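Local coordinates for protein cellulosomal scaffoldin (Bacteroides cellulosolvens, PDB 2XBT) that probably binds cellulose through this family 3b carbohydrate-binding module, one domain of a long secreted scaffoldin of the cellulosome, at residues K31-G36 / Q108-I113. Residues are numbered along the deposited sequence; the frame is centred on the assembly and turned at random.
Sequences KLQNTG and QSEVTI
Glu110 reaches across to two residues of the neighbouring strand at once, one for each carboxylate oxygen. OE1 takes the ammonium of Lys31 in a salt bridge whose hydrogen bond is weak, Lys31 NZ to Glu110 OE1 3.1 Å, and the lysine's CD and CE lie against the same oxygen. Glu110 OE2 accepts from Gln33 NE2 at 3.2 Å; the amide donates nearly in its own plane but meets the oxygen from above the carboxylate, the two planes turned 54° apart. With CG between its backbone N and carbonyl carbon (chi1 62°) and an extended chain beyond, Glu110 runs alongside Gln33, and Gln33 CG touches Glu110 CB. This is the solvent side, its three residues partly exposed. The other face is buried and closely packed: Leu32 CB sits on Val111 CG1 at 3.8 Å, and Leu32 goes on to touch Ile45 of strand 45-51 in the facing sheet of the beta sandwich. Leu32 and Val111 also form an antiparallel hydrogen-bonded pair, Leu32 N to Val111 O 2.9 Å, Val111 N to Leu32 O 3.0 Å. Asn34 N adds a bond to Ser109 O at 2.8 Å. Cutting Glu110 back to an alanine would probably leave the Lys31 ammonium and the Gln33 amide without the carboxylate that ties them together. Main-chain bonds and Leu32/Val111 packing thus set the pairing, while the carboxylate, bonded at each oxygen, probably has its rotation restrained.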
loop_
_atom_site.group_PDB
_atom_site.type_symbol
_atom_site.label_atom_id
_atom_site.label_comp_id
_atom_site.label_asym_id
_atom_site.label_seq_id
_atom_site.Cartn_x
_atom_site.Cartn_y
_atom_site.Cartn_z
ATOM N N LYS A 31 3.551 -2.623 6.658
ATOM C CA LYS A 31 3.576 -3.914 7.310
ATOM C C LYS A 31 2.160 -4.397 7.367
ATOM O O LYS A 31 1.308 -3.767 7.992
ATOM C CB LYS A 31 4.062 -3.792 8.751
ATOM C CG LYS A 31 5.528 -3.994 8.961
ATOM C CD LYS A 31 5.782 -4.330 10.433
ATOM C CE LYS A 31 7.257 -4.286 10.792
ATOM N NZ LYS A 31 7.466 -4.633 12.237
ATOM N N LEU A 32 1.900 -5.521 6.726
ATOM C CA LEU A 32 0.591 -6.125 6.793
ATOM C C LEU A 32 0.670 -7.242 7.820
ATOM O O LEU A 32 1.488 -8.150 7.679
ATOM C CB LEU A 32 0.177 -6.632 5.412
ATOM C CG LEU A 32 -1.139 -7.415 5.291
ATOM C CD1 LEU A 32 -2.357 -6.614 5.758
ATOM C CD2 LEU A 32 -1.328 -7.896 3.852
ATOM N N GLN A 33 -0.161 -7.159 8.860
ATOM C CA GLN A 33 -0.130 -8.132 9.952
ATOM C C GLN A 33 -1.378 -9.005 9.976
ATOM O O GLN A 33 -2.469 -8.572 9.614
ATOM C CB GLN A 33 -0.017 -7.424 11.304
ATOM C CG GLN A 33 1.304 -6.755 11.560
ATOM C CD GLN A 33 1.336 -6.021 12.896
ATOM O OE1 GLN A 33 0.307 -5.541 13.378
ATOM N NE2 GLN A 33 2.518 -5.928 13.494
ATOM N N ASN A 34 -1.210 -10.244 10.419
ATOM C CA ASN A 34 -2.346 -11.112 10.677
ATOM C C ASN A 34 -2.397 -11.278 12.188
ATOM O O ASN A 34 -1.454 -11.775 12.785
ATOM C CB ASN A 34 -2.154 -12.448 9.958
ATOM C CG ASN A 34 -3.177 -13.503 10.367
ATOM O OD1 ASN A 34 -4.222 -13.192 10.920
ATOM N ND2 ASN A 34 -2.866 -14.759 10.087
ATOM N N THR A 35 -3.480 -10.823 12.808
ATOM C CA THR A 35 -3.579 -10.823 14.263
ATOM C C THR A 35 -4.293 -12.061 14.807
ATOM O O THR A 35 -4.410 -12.233 16.027
ATOM C CB THR A 35 -4.408 -9.639 14.743
ATOM O OG1 THR A 35 -5.733 -9.769 14.206
ATOM C CG2 THR A 35 -3.788 -8.334 14.286
ATOM N N GLY A 36 -4.789 -12.903 13.909
ATOM C CA GLY A 36 -5.602 -14.048 14.305
ATOM C C GLY A 36 -5.011 -15.402 13.966
ATOM O O GLY A 36 -3.818 -15.520 13.680
ATOM N N GLN A 108 5.589 -16.786 9.259
ATOM C CA GLN A 108 5.587 -15.386 9.676
ATOM C C GLN A 108 4.187 -14.807 9.607
ATOM O O GLN A 108 3.441 -15.095 8.666
ATOM C CB GLN A 108 6.532 -14.558 8.812
ATOM C CG GLN A 108 7.995 -14.863 9.059
ATOM C CD GLN A 108 8.895 -14.107 8.121
ATOM O OE1 GLN A 108 9.257 -12.960 8.382
ATOM N NE2 GLN A 108 9.264 -14.741 7.012
ATOM N N SER A 109 3.826 -14.001 10.599
ATOM C CA SER A 109 2.464 -13.476 10.668
ATOM C C SER A 109 2.352 -12.061 10.103
ATOM O O SER A 109 1.276 -11.450 10.116
ATOM C CB SER A 109 1.938 -13.518 12.099
ATOM O OG SER A 109 2.721 -12.724 12.959
ATOM N N GLU A 110 3.467 -11.537 9.607
ATOM C CA GLU A 110 3.435 -10.235 8.973
ATOM C C GLU A 110 4.413 -10.160 7.814
ATOM O O GLU A 110 5.394 -10.907 7.746
ATOM C CB GLU A 110 3.727 -9.138 9.986
ATOM C CG GLU A 110 5.099 -9.247 10.590
ATOM C CD GLU A 110 5.452 -8.049 11.443
ATOM O OE1 GLU A 110 6.362 -7.292 11.040
ATOM O OE2 GLU A 110 4.825 -7.870 12.515
ATOM N N VAL A 111 4.135 -9.247 6.900
ATOM C CA VAL A 111 4.999 -9.042 5.759
ATOM C C VAL A 111 5.292 -7.551 5.640
ATOM O O VAL A 111 4.401 -6.718 5.819
ATOM C CB VAL A 111 4.369 -9.579 4.470
ATOM C CG1 VAL A 111 3.011 -8.904 4.206
ATOM C CG2 VAL A 111 5.320 -9.377 3.298
ATOM N N THR A 112 6.554 -7.234 5.389
ATOM C CA THR A 112 6.977 -5.854 5.188
ATOM C C THR A 112 7.131 -5.558 3.700
ATOM O O THR A 112 7.769 -6.313 2.972
ATOM C CB THR A 112 8.301 -5.591 5.907
ATOM O OG1 THR A 112 8.096 -5.734 7.321
ATOM C CG2 THR A 112 8.790 -4.179 5.609
ATOM N N ILE A 113 6.541 -4.454 3.244
ATOM C CA ILE A 113 6.630 -4.058 1.850
ATOM C C ILE A 113 7.144 -2.617 1.809
ATOM O O ILE A 113 6.539 -1.720 2.410
ATOM C CB ILE A 113 5.245 -4.121 1.189
ATOM C CG1 ILE A 113 4.661 -5.532 1.340
ATOM C CG2 ILE A 113 5.299 -3.696 -0.275
ATOM C CD1 ILE A 113 3.150 -5.594 1.203
#